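PDB 3B7M: cellulase from Rhodothermus marinus, which is an endoglucanase of glycosyl hydrolase family 12 that probably hydrolyses internal beta-1,4-glucosidic bonds of cellulose. Local coordinates for residues D112-I117 / M152-Y157. Numbering follows the deposited sequence.
Sequences DAELMI and MNVISY
Residues 112-117 and 152-157 form the parallel strand pair of an otherwise antiparallel sheet, running side by side at 14° with Leu115 level with Ile155. Backbone hydrogen bonds zigzag between them: Asn153 O accepts from Glu114 N, Ile155 N gives to Glu114 O (2.9 Å, nearly straight at 171°), Met116 N reaches Ile155 O at 2.8 Å, and Met116 O takes Tyr157 N. The first link, Asn153 N to Asp112 O, is stretched to 3.3 Å. This sheet belongs to the beta-jelly-roll sandwich of family 12 cellulases, strands 91-101 and 140-148 flanking the pair. On the face bearing Leu115, Tyr157 has its CG anti to the carbonyl carbon (chi1 -64°), which brings the ring beside Leu115: CD2 of Leu115 lies obliquely 4.0 Å from Tyr157 CD1, while Met116 O meets the ring edge in its plane. Helix 171-181 covers this side, Asp177 hydrogen-bonding the tyrosine hydroxyl and Phe174 meeting its ring edge-to-face. The other face, with Glu114, Met116, Val154 and Ser156, probably lines the substrate cleft, as in family 12 relatives. There Met116 CB rests 3.8 Å from Ser156 OG, the extended Glu114 chain brings OE1 to 3.9 Å from Met152 SD, and Glu114 OE2 lies close to Asp97 OD2.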
loop_
_atom_site.group_PDB
_atom_site.type_symbol
_atom_site.label_atom_id
_atom_site.label_comp_id
_atom_site.label_asym_id
_atom_site.label_seq_id
_atom_site.Cartn_x
_atom_site.Cartn_y
_atom_site.Cartn_z
ATOM N N ASP A 112 -1.448 -16.694 3.202
ATOM C CA ASP A 112 -1.634 -15.409 2.558
ATOM C C ASP A 112 -1.059 -14.346 3.489
ATOM O O ASP A 112 -1.172 -14.461 4.715
ATOM C CB ASP A 112 -3.119 -15.160 2.391
ATOM C CG ASP A 112 -3.419 -13.956 1.549
ATOM O OD1 ASP A 112 -2.689 -13.694 0.573
ATOM O OD2 ASP A 112 -4.414 -13.267 1.845
ATOM N N ALA A 113 -0.426 -13.327 2.908
ATOM C CA ALA A 113 0.157 -12.252 3.699
ATOM C C ALA A 113 0.041 -10.893 3.027
ATOM O O ALA A 113 -0.059 -10.769 1.803
ATOM C CB ALA A 113 1.607 -12.557 4.053
ATOM N N GLU A 114 0.068 -9.877 3.874
ATOM C CA GLU A 114 -0.030 -8.501 3.466
ATOM C C GLU A 114 1.137 -7.792 4.124
ATOM O O GLU A 114 1.270 -7.830 5.350
ATOM C CB GLU A 114 -1.362 -7.947 3.974
ATOM C CG GLU A 114 -1.629 -6.495 3.658
ATOM C CD GLU A 114 -3.062 -6.042 3.996
ATOM O OE1 GLU A 114 -3.902 -6.863 4.464
ATOM O OE2 GLU A 114 -3.350 -4.841 3.789
ATOM N N LEU A 115 1.992 -7.179 3.309
ATOM C CA LEU A 115 3.119 -6.403 3.818
ATOM C C LEU A 115 2.923 -4.922 3.511
ATOM O O LEU A 115 2.817 -4.530 2.347
ATOM C CB LEU A 115 4.442 -6.898 3.228
ATOM C CG LEU A 115 5.759 -6.482 3.897
ATOM C CD1 LEU A 115 6.819 -7.564 3.720
ATOM C CD2 LEU A 115 6.276 -5.159 3.359
ATOM N N MET A 116 2.879 -4.126 4.569
ATOM C CA MET A 116 2.674 -2.683 4.483
ATOM C C MET A 116 3.939 -1.897 4.827
ATOM O O MET A 116 4.728 -2.297 5.687
ATOM C CB MET A 116 1.548 -2.229 5.417
ATOM C CG MET A 116 0.218 -2.971 5.242
ATOM S SD MET A 116 -1.155 -2.027 5.938
ATOM C CE MET A 116 -1.413 -0.836 4.619
ATOM N N ILE A 117 4.120 -0.775 4.148
ATOM C CA ILE A 117 5.219 0.131 4.443
ATOM C C ILE A 117 4.614 1.504 4.569
ATOM O O ILE A 117 4.103 2.053 3.592
ATOM C CB ILE A 117 6.280 0.085 3.344
ATOM C CG1 ILE A 117 6.749 -1.361 3.135
ATOM C CG2 ILE A 117 7.447 1.054 3.644
ATOM C CD1 ILE A 117 7.685 -1.560 1.931
ATOM N N MET A 152 -4.866 -14.420 7.420
ATOM C CA MET A 152 -3.842 -13.589 6.793
ATOM C C MET A 152 -2.933 -12.893 7.804
ATOM O O MET A 152 -3.418 -12.192 8.697
ATOM C CB MET A 152 -4.520 -12.520 5.929
ATOM C CG MET A 152 -3.616 -11.935 4.846
ATOM S SD MET A 152 -4.435 -10.693 3.836
ATOM C CE MET A 152 -6.081 -11.396 3.636
ATOM N N ASN A 153 -1.622 -13.087 7.652
ATOM C CA ASN A 153 -0.618 -12.281 8.355
ATOM C C ASN A 153 -0.569 -10.855 7.800
ATOM O O ASN A 153 -0.547 -10.666 6.587
ATOM C CB ASN A 153 0.793 -12.866 8.188
ATOM C CG ASN A 153 0.925 -14.277 8.713
ATOM O OD1 ASN A 153 0.033 -14.803 9.397
ATOM N ND2 ASN A 153 2.059 -14.905 8.398
ATOM N N VAL A 154 -0.536 -9.866 8.692
ATOM C CA VAL A 154 -0.242 -8.487 8.312
ATOM C C VAL A 154 1.072 -8.053 8.964
ATOM O O VAL A 154 1.194 -8.068 10.189
ATOM C CB VAL A 154 -1.357 -7.480 8.732
ATOM C CG1 VAL A 154 -1.101 -6.113 8.090
ATOM C CG2 VAL A 154 -2.750 -7.999 8.362
ATOM N N ILE A 155 2.043 -7.683 8.130
ATOM C CA ILE A 155 3.338 -7.181 8.590
ATOM C C ILE A 155 3.430 -5.734 8.144
ATOM O O ILE A 155 3.287 -5.444 6.951
ATOM C CB ILE A 155 4.545 -7.990 8.005
ATOM C CG1 ILE A 155 4.304 -9.506 8.079
ATOM C CG2 ILE A 155 5.868 -7.618 8.711
ATOM C CD1 ILE A 155 4.024 -10.175 6.724
ATOM N N SER A 156 3.631 -4.821 9.096
ATOM C CA SER A 156 3.733 -3.395 8.792
ATOM C C SER A 156 5.062 -2.831 9.252
ATOM O O SER A 156 5.472 -3.053 10.392
ATOM C CB SER A 156 2.611 -2.607 9.463
ATOM O OG SER A 156 1.332 -3.113 9.127
ATOM N N TYR A 157 5.727 -2.105 8.352
ATOM C CA TYR A 157 6.957 -1.372 8.652
ATOM C C TYR A 157 6.606 0.103 8.648
ATOM O O TYR A 157 6.084 0.616 7.654
ATOM C CB TYR A 157 8.028 -1.669 7.595
ATOM C CG TYR A 157 8.474 -3.119 7.581
ATOM C CD1 TYR A 157 7.738 -4.097 6.896
ATOM C CD2 TYR A 157 9.630 -3.511 8.255
ATOM C CE1 TYR A 157 8.155 -5.438 6.891
ATOM C CE2 TYR A 157 10.055 -4.837 8.262
ATOM C CZ TYR A 157 9.311 -5.800 7.590
ATOM O OH TYR A 157 9.746 -7.105 7.593
#